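Local coordinates for protein exodeoxyribonuclease (Neisseria meningitidis, PDB 4B5I) that probably cuts DNA at abasic sites as a metal-dependent AP endonuclease and may also remove nucleotides as a 3'-5' exonuclease, at residues V32-L37 with G68-S73. Numbering follows the deposited sequence.
Sequences VCVQEL and GVAVYS. With MN (manganese (II) ion), chain E; nucleotides of chain B.
Val32 pairs with Tyr72, and Val34 with Ala70, as antiparallel hydrogen-bonded pairs. Four backbone bonds hold them, among them Tyr72 N to Val32 O at 3.0 Å. Past the paired residues, Leu37 N bonds to Gly68 O at 2.8 Å. Gly68 has backbone angles that suit glycine, and the side chain of Leu37 lies against it. CB and CG of Leu37 rest on the carbonyl group of Gly68. CD1 reaches Val69 O at 3.5 Å, and CD2 lies 4.1 Å from Ala70 CB. The two strands are neighbours in one of the two sheets of the DNase I-like fold, and strand 2-8 flanks 31-35 on its other side. On the face with Ala70, Val34 CG2 packs on Ala70 CB at 3.6 Å. Val34 CG1 meets Tyr72 CE2 at 3.9 Å. Val32 CB sits in plane at the edge of the Tyr72 ring, 3.8 Å from CD2. The ring hydroxyl bonds to Met48 O. Val69 and Val71 point to the opposite face, against strands 95-100 and 103-109 of the second sheet. CB of Glu36 points away from 68-73. Its chain is extended beyond CG (chi2 -169°), which carries the carboxylate to the manganese ion. OE1 and OE2 both bind the metal, OE2 at 2.5 Å. O3' of DC5 of chain B is another ligand of this ion.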
loop_
_atom_site.group_PDB
_atom_site.type_symbol
_atom_site.label_atom_id
_atom_site.label_comp_id
_atom_site.label_asym_id
_atom_site.label_seq_id
_atom_site.Cartn_x
_atom_site.Cartn_y
_atom_site.Cartn_z
ATOM N N VAL A 32 -6.084 6.986 5.934
ATOM C CA VAL A 32 -6.219 5.569 5.622
ATOM C C VAL A 32 -6.095 5.324 4.122
ATOM O O VAL A 32 -6.912 5.801 3.338
ATOM C CB VAL A 32 -7.569 5.012 6.111
ATOM C CG1 VAL A 32 -7.693 3.536 5.759
ATOM C CG2 VAL A 32 -7.723 5.228 7.611
ATOM N N CYS A 33 -5.068 4.578 3.729
ATOM C CA CYS A 33 -4.841 4.259 2.326
ATOM C C CYS A 33 -5.238 2.820 2.029
ATOM O O CYS A 33 -4.628 1.885 2.545
ATOM C CB CYS A 33 -3.372 4.475 1.963
ATOM S SG CYS A 33 -2.802 6.176 2.150
ATOM N N VAL A 34 -6.261 2.644 1.198
ATOM C CA VAL A 34 -6.735 1.307 0.859
ATOM C C VAL A 34 -6.408 0.935 -0.584
ATOM O O VAL A 34 -6.406 1.789 -1.472
ATOM C CB VAL A 34 -8.256 1.156 1.085
ATOM C CG1 VAL A 34 -8.625 1.551 2.508
ATOM C CG2 VAL A 34 -9.033 1.986 0.076
ATOM N N GLN A 35 -6.124 -0.344 -0.806
ATOM C CA GLN A 35 -5.901 -0.859 -2.151
ATOM C C GLN A 35 -6.875 -1.995 -2.452
ATOM O O GLN A 35 -7.401 -2.629 -1.538
ATOM C CB GLN A 35 -4.456 -1.330 -2.327
ATOM C CG GLN A 35 -3.419 -0.242 -2.106
ATOM C CD GLN A 35 -3.232 0.099 -0.639
ATOM O OE1 GLN A 35 -3.046 1.261 -0.275
ATOM N NE2 GLN A 35 -3.274 -0.918 0.212
ATOM N N GLU A 36 -7.108 -2.241 -3.737
ATOM C CA GLU A 36 -8.076 -3.240 -4.182
ATOM C C GLU A 36 -9.488 -2.926 -3.701
ATOM O O GLU A 36 -10.069 -3.673 -2.914
ATOM C CB GLU A 36 -7.666 -4.649 -3.745
ATOM C CG GLU A 36 -6.464 -5.203 -4.487
ATOM C CD GLU A 36 -6.249 -6.678 -4.222
ATOM O OE1 GLU A 36 -7.147 -7.313 -3.632
ATOM O OE2 GLU A 36 -5.184 -7.204 -4.608
ATOM N N LEU A 37 -10.035 -1.813 -4.178
ATOM C CA LEU A 37 -11.420 -1.470 -3.898
ATOM C C LEU A 37 -12.334 -2.548 -4.453
ATOM O O LEU A 37 -13.367 -2.861 -3.865
ATOM C CB LEU A 37 -11.779 -0.127 -4.531
ATOM C CG LEU A 37 -11.155 1.121 -3.912
ATOM C CD1 LEU A 37 -11.540 2.360 -4.711
ATOM C CD2 LEU A 37 -11.583 1.253 -2.460
ATOM N N GLY A 68 -8.286 -0.757 -7.772
ATOM C CA GLY A 68 -8.816 0.458 -7.182
ATOM C C GLY A 68 -8.129 0.838 -5.884
ATOM O O GLY A 68 -8.014 0.025 -4.969
ATOM N N VAL A 69 -7.666 2.080 -5.808
ATOM C CA VAL A 69 -7.067 2.598 -4.585
ATOM C C VAL A 69 -7.857 3.801 -4.088
ATOM O O VAL A 69 -8.648 4.381 -4.829
ATOM C CB VAL A 69 -5.596 3.000 -4.796
ATOM C CG1 VAL A 69 -4.743 1.770 -5.049
ATOM C CG2 VAL A 69 -5.474 3.987 -5.943
ATOM N N ALA A 70 -7.642 4.172 -2.830
ATOM C CA ALA A 70 -8.348 5.305 -2.242
ATOM C C ALA A 70 -7.620 5.856 -1.023
ATOM O O ALA A 70 -6.849 5.150 -0.369
ATOM C CB ALA A 70 -9.778 4.914 -1.876
ATOM N N VAL A 71 -7.880 7.126 -0.726
ATOM C CA VAL A 71 -7.273 7.800 0.412
ATOM C C VAL A 71 -8.325 8.556 1.217
ATOM O O VAL A 71 -9.054 9.391 0.676
ATOM C CB VAL A 71 -6.180 8.792 -0.038
ATOM C CG1 VAL A 71 -5.612 9.538 1.160
ATOM C CG2 VAL A 71 -5.078 8.066 -0.792
ATOM N N TYR A 72 -8.401 8.250 2.509
ATOM C CA TYR A 72 -9.264 8.975 3.430
ATOM C C TYR A 72 -8.399 9.808 4.365
ATOM O O TYR A 72 -7.271 9.430 4.676
ATOM C CB TYR A 72 -10.118 8.009 4.253
ATOM C CG TYR A 72 -10.785 6.919 3.450
ATOM C CD1 TYR A 72 -11.734 7.222 2.481
ATOM C CD2 TYR A 72 -10.480 5.583 3.671
ATOM C CE1 TYR A 72 -12.351 6.227 1.748
ATOM C CE2 TYR A 72 -11.092 4.580 2.944
ATOM C CZ TYR A 72 -12.026 4.908 1.984
ATOM O OH TYR A 72 -12.639 3.911 1.257
ATOM N N SER A 73 -8.932 10.937 4.818
ATOM C CA SER A 73 -8.187 11.837 5.685
ATOM C C SER A 73 -9.126 12.803 6.397
ATOM O O SER A 73 -9.891 13.520 5.756
ATOM C CB SER A 73 -7.159 12.622 4.869
ATOM O OG SER A 73 -7.802 13.449 3.914
HETATM MN MN MN E . -5.497 -9.335 -3.306
ATOM P P DC B 5 -4.685 -9.561 -11.418
ATOM O OP1 DC B 5 -4.278 -8.191 -11.801
ATOM O OP2 DC B 5 -4.099 -10.724 -12.119
ATOM O "O5'" DC B 5 -4.430 -9.746 -9.852
ATOM C "C5'" DC B 5 -5.204 -8.979 -8.938
ATOM C "C4'" DC B 5 -5.464 -9.756 -7.661
ATOM O "O4'" DC B 5 -6.140 -11.002 -7.972
ATOM C "C3'" DC B 5 -4.210 -10.132 -6.875
ATOM O "O3'" DC B 5 -4.306 -9.594 -5.567
ATOM C "C2'" DC B 5 -4.208 -11.660 -6.853
ATOM C "C1'" DC B 5 -5.680 -11.986 -7.072
ATOM N N1 DC B 5 -5.917 -13.334 -7.660
ATOM C C2 DC B 5 -6.420 -14.357 -6.850
ATOM O O2 DC B 5 -6.659 -14.121 -5.658
ATOM N N3 DC B 5 -6.633 -15.582 -7.395
ATOM C C4 DC B 5 -6.363 -15.796 -8.683
ATOM N N4 DC B 5 -6.590 -17.018 -9.171
ATOM C C5 DC B 5 -5.850 -14.765 -9.526
ATOM C C6 DC B 5 -5.645 -13.562 -8.978
#